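Local coordinates for protein alpha-L-rhamnosidase (Streptomyces avermitilis, PDB 3W5M) that hydrolyses terminal non-reducing alpha-L-rhamnose residues from alpha-L-rhamnosides, including citrus flavonoids and gum arabic, and binds L-rhamnose through a calcium-dependent carbohydrate-binding module, at residues Asp787-Thr790 / Arg791-Ala795; Tyr815-Thr818 / Leu819-Leu823. All blocks are in the same frame, centred on the assembly; numbering follows the deposited sequence.

Contact 1. Residues Asp787-Thr790 / Arg791-Ala795; sequences DLFT and RIRKA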
loop_
_atom_site.group_PDB
_atom_site.type_symbol
_atom_site.label_atom_id
_atom_site.label_comp_id
_atom_site.label_asym_id
_atom_site.label_seq_id
_atom_site.Cartn_x
_atom_site.Cartn_y
_atom_site.Cartn_z
ATOM N N ASP A 787 26.805 9.600 -23.755
ATOM C CA ASP A 787 27.347 10.934 -23.993
ATOM C C ASP A 787 26.760 11.949 -23.007
ATOM O O ASP A 787 27.489 12.789 -22.453
ATOM C CB ASP A 787 27.074 11.368 -25.439
ATOM C CG ASP A 787 27.334 12.863 -25.667
ATOM O OD1 ASP A 787 28.478 13.315 -25.451
ATOM O OD2 ASP A 787 26.384 13.586 -26.047
ATOM N N LEU A 788 25.446 11.860 -22.780
ATOM C CA LEU A 788 24.786 12.709 -21.775
ATOM C C LEU A 788 25.380 12.510 -20.403
ATOM O O LEU A 788 25.663 13.489 -19.728
ATOM C CB LEU A 788 23.275 12.458 -21.728
ATOM C CG LEU A 788 22.531 13.249 -20.643
ATOM C CD1 LEU A 788 22.660 14.762 -20.832
ATOM C CD2 LEU A 788 21.062 12.849 -20.616
ATOM N N PHE A 789 25.530 11.247 -19.978
ATOM C CA PHE A 789 26.155 10.892 -18.701
ATOM C C PHE A 789 27.554 11.478 -18.563
ATOM O O PHE A 789 27.848 12.130 -17.554
ATOM C CB PHE A 789 26.209 9.372 -18.489
ATOM C CG PHE A 789 26.949 8.952 -17.245
ATOM C CD1 PHE A 789 26.627 9.494 -16.003
ATOM C CD2 PHE A 789 27.960 8.005 -17.314
ATOM C CE1 PHE A 789 27.297 9.096 -14.856
ATOM C CE2 PHE A 789 28.640 7.599 -16.169
ATOM C CZ PHE A 789 28.315 8.154 -14.933
ATOM N N THR A 790 28.393 11.247 -19.579
ATOM C CA THR A 790 29.762 11.832 -19.652
ATOM C C THR A 790 29.748 13.355 -19.408
ATOM O O THR A 790 30.555 13.882 -18.637
ATOM C CB THR A 790 30.387 11.574 -21.038
ATOM O OG1 THR A 790 30.396 10.167 -21.292
ATOM C CG2 THR A 790 31.833 12.095 -21.093
ATOM N N ARG A 791 28.827 14.049 -20.074
ATOM C CA ARG A 791 28.759 15.515 -19.971
ATOM C C ARG A 791 28.289 16.012 -18.611
ATOM O O ARG A 791 28.820 16.996 -18.098
ATOM C CB ARG A 791 27.955 16.115 -21.105
ATOM C CG ARG A 791 28.668 15.985 -22.433
ATOM C CD ARG A 791 27.937 16.722 -23.531
ATOM N NE ARG A 791 26.724 16.027 -23.932
ATOM C CZ ARG A 791 25.491 16.450 -23.669
ATOM N NH1 ARG A 791 25.293 17.571 -22.982
ATOM N NH2 ARG A 791 24.453 15.746 -24.087
ATOM N N ILE A 792 27.335 15.307 -17.996
ATOM C CA ILE A 792 26.905 15.654 -16.652
ATOM C C ILE A 792 27.961 15.369 -15.611
ATOM O O ILE A 792 28.162 16.181 -14.695
ATOM C CB ILE A 792 25.615 14.927 -16.228
ATOM C CG1 ILE A 792 24.506 15.201 -17.232
ATOM C CG2 ILE A 792 25.163 15.457 -14.860
ATOM C CD1 ILE A 792 23.305 14.274 -17.051
ATOM N N ARG A 793 28.612 14.206 -15.716
ATOM C CA ARG A 793 29.679 13.872 -14.785
ATOM C C ARG A 793 30.782 14.944 -14.824
ATOM O O ARG A 793 31.327 15.280 -13.785
ATOM C CB ARG A 793 30.276 12.492 -15.056
ATOM C CG ARG A 793 31.406 12.133 -14.112
ATOM C CD ARG A 793 31.705 10.656 -14.047
ATOM N NE ARG A 793 31.884 10.065 -15.363
ATOM C CZ ARG A 793 31.920 8.754 -15.592
ATOM N NH1 ARG A 793 31.782 7.878 -14.578
ATOM N NH2 ARG A 793 32.088 8.316 -16.839
ATOM N N LYS A 794 31.102 15.445 -16.009
ATOM C CA LYS A 794 32.166 16.462 -16.122
ATOM C C LYS A 794 31.735 17.781 -15.478
ATOM O O LYS A 794 32.478 18.369 -14.694
ATOM C CB LYS A 794 32.593 16.721 -17.557
ATOM C CG LYS A 794 34.013 17.263 -17.588
ATOM C CD LYS A 794 34.241 18.352 -18.619
ATOM C CE LYS A 794 35.681 18.861 -18.517
ATOM N NZ LYS A 794 36.044 19.828 -19.594
ATOM N N ALA A 795 30.525 18.222 -15.809
ATOM C CA ALA A 795 29.940 19.407 -15.201
ATOM C C ALA A 795 29.838 19.208 -13.690
ATOM O O ALA A 795 30.193 20.114 -12.917
ATOM C CB ALA A 795 28.588 19.730 -15.832
#

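Contact 2. Residues Tyr815-Thr818 / Leu819-Leu823; sequences YVLT and LSMNL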
loop_
_atom_site.group_PDB
_atom_site.type_symbol
_atom_site.label_atom_id
_atom_site.label_comp_id
_atom_site.label_asym_id
_atom_site.label_seq_id
_atom_site.Cartn_x
_atom_site.Cartn_y
_atom_site.Cartn_z
ATOM N N TYR A 815 29.549 12.294 0.075
ATOM C CA TYR A 815 30.555 11.346 -0.373
ATOM C C TYR A 815 29.927 10.034 -0.790
ATOM O O TYR A 815 30.281 9.471 -1.824
ATOM C CB TYR A 815 31.599 11.133 0.707
ATOM C CG TYR A 815 32.350 12.415 0.941
ATOM C CD1 TYR A 815 33.119 12.980 -0.083
ATOM C CD2 TYR A 815 32.263 13.087 2.160
ATOM C CE1 TYR A 815 33.804 14.165 0.117
ATOM C CE2 TYR A 815 32.941 14.281 2.366
ATOM C CZ TYR A 815 33.696 14.816 1.344
ATOM O OH TYR A 815 34.371 16.001 1.542
ATOM N N VAL A 816 28.995 9.548 0.026
ATOM C CA VAL A 816 28.277 8.333 -0.314
ATOM C C VAL A 816 27.750 8.408 -1.746
ATOM O O VAL A 816 27.984 7.485 -2.541
ATOM C CB VAL A 816 27.107 8.062 0.662
ATOM C CG1 VAL A 816 26.200 6.966 0.093
ATOM C CG2 VAL A 816 27.649 7.602 2.021
ATOM N N LEU A 817 27.045 9.485 -2.074
ATOM C CA LEU A 817 26.360 9.557 -3.359
ATOM C C LEU A 817 27.321 9.670 -4.534
ATOM O O LEU A 817 27.112 9.041 -5.581
ATOM C CB LEU A 817 25.366 10.713 -3.389
ATOM C CG LEU A 817 24.099 10.384 -2.582
ATOM C CD1 LEU A 817 23.325 11.642 -2.269
ATOM C CD2 LEU A 817 23.212 9.380 -3.304
ATOM N N THR A 818 28.369 10.479 -4.363
ATOM C CA THR A 818 29.358 10.646 -5.424
ATOM C C THR A 818 30.158 9.380 -5.650
ATOM O O THR A 818 30.430 9.054 -6.809
ATOM C CB THR A 818 30.314 11.821 -5.142
ATOM O OG1 THR A 818 30.995 11.583 -3.897
ATOM C CG2 THR A 818 29.523 13.096 -5.081
ATOM N N LEU A 819 30.519 8.664 -4.581
ATOM C CA LEU A 819 31.225 7.391 -4.728
ATOM C C LEU A 819 30.317 6.327 -5.348
ATOM O O LEU A 819 30.730 5.586 -6.257
ATOM C CB LEU A 819 31.805 6.904 -3.401
ATOM C CG LEU A 819 32.993 7.763 -2.954
ATOM C CD1 LEU A 819 33.196 7.550 -1.467
ATOM C CD2 LEU A 819 34.252 7.409 -3.759
ATOM N N SER A 820 29.074 6.280 -4.873
ATOM C CA SER A 820 28.097 5.301 -5.361
ATOM C C SER A 820 27.798 5.427 -6.862
ATOM O O SER A 820 27.740 4.421 -7.568
ATOM C CB SER A 820 26.776 5.436 -4.594
ATOM O OG SER A 820 25.971 4.307 -4.865
ATOM N N MET A 821 27.581 6.648 -7.314
ATOM C CA MET A 821 27.134 6.951 -8.667
ATOM C C MET A 821 28.303 7.172 -9.629
ATOM O O MET A 821 28.099 7.564 -10.775
ATOM C CB MET A 821 26.189 8.156 -8.682
ATOM C CG MET A 821 24.906 7.921 -7.875
ATOM S SD MET A 821 23.914 9.400 -7.685
ATOM C CE MET A 821 22.447 8.683 -6.898
ATOM N N ASN A 822 29.507 6.900 -9.138
ATOM C CA ASN A 822 30.749 6.974 -9.925
ATOM C C ASN A 822 30.980 8.369 -10.459
ATOM O O ASN A 822 31.327 8.559 -11.636
ATOM C CB ASN A 822 30.762 5.885 -11.018
ATOM C CG ASN A 822 30.609 4.489 -10.431
ATOM O OD1 ASN A 822 31.317 4.130 -9.498
ATOM N ND2 ASN A 822 29.655 3.709 -10.948
ATOM N N LEU A 823 30.791 9.353 -9.566
ATOM C CA LEU A 823 30.912 10.749 -9.925
ATOM C C LEU A 823 32.274 11.350 -9.538
ATOM O O LEU A 823 32.698 12.286 -10.185
ATOM C CB LEU A 823 29.754 11.577 -9.378
ATOM C CG LEU A 823 28.381 11.117 -9.929
ATOM C CD1 LEU A 823 27.241 11.819 -9.218
ATOM C CD2 LEU A 823 28.238 11.316 -11.432
#

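Contact 1. Residues Asp787-Thr790 / Arg791-Ala795
D787 OD2 receives two N-H groups of R791, one turn further along helix 783-800 of the (alpha/alpha)6-barrel catalytic domain. This is an i to i+4 salt bridge on an exposed face of the helix. R791 NE makes the stronger bond, 3.2 Å from D787 OD2 with an N-H...O angle of 158°; NH2 adds a weak one to the same OD2 at 3.5 Å. The oxygen meets the rim of the guanidinium almost in its plane, whereas NE comes to it from above the carboxylate, the two flat groups being inclined by 44°. A bend at chi3 (-73°) turns the R791 chain back toward D787.

The same i to i+4 spacing brings F789 and R793 together, here by packing. F789 CE2 sits over one face of the R793 guanidinium, displaced toward its rim, and is 3.5 Å from R793 CZ; the planes are too inclined for a parallel stack. R793 NH1 also reaches N822 O in a probable hydrogen bond, which ties that end of the guanidinium to the neighbouring helix end. A leucine at R793 has no N-H to offer, so N822 O is likely to lose a polar partner and the CE2-CZ side of F789 the flat group lying against it.

Beneath both pairs runs i to i+4 backbone bonding, shortest between R793 N and F789 O at 2.9 Å. The buried face is apolar: L788 and I792 lean on helix 756-777 at A768, F764 and A765. On that face I792 CD1 packs 3.8 Å from L788 CG, while I792 CG1 lies 3.2 Å from L788 O.

Contact 2. Residues Tyr815-Thr818 / Leu819-Leu823
A Schellman motif ends helix 812-820 in the catalytic barrel, and its signature is the 6-to-1 bond from L823 N to T818 O, 2.8 Å long with an N-H...O angle of 165°. The donor lies in the plane of the T818 carbonyl. Its companion, N822 N to L819 O, is weak at 3.4 Å. N822 is the C-prime residue: its positive phi (60°) reverses the chain, and M821, just before it, has already left helical geometry. The last regular i to i+4 bond runs from M821 N to L817 O, 3.0 Å.

Side chains follow the same turn. L817 and M821 run alongside each other in one direction, with M821 CE 3.7 Å from L817 CD2. M821 is extended beyond CG, which carries its methyl out to the level of the leucine branch. The L817 side chain is about 9 Å from that of W695, which binds alpha-L-rhamnose. S820 OG bonds to R856 NH1 of helix 854-863.

The last turns of the helix and its cap lie among three helices: L817, M821 and L823 touch helix 756-777, V816 and L819 touch helix 854-863, and Y815 packs on A832, R835 and L839 of helix 829-842.

In the fold
Along the chain, contact 1 comes first, inside helix 783-800, and contact 2 follows at the end of the next helix, 812-820. They are in series: neither encloses or crosses the other. Contact 1 lies within a helix, contact 2 spans a helix end, and neither closes a long loop. In space their centres are only about 14 Å apart. Besides the arginine-to-carbonyl bond, the evidence for a direct tie is packing of F789 CE1 on L823 CD2 at 4.2 Å. Contact 1 thus meets the capped end of contact 2. Both also rest on helix 756-777, which precedes them in the chain, so three successive helices of the barrel are joined here.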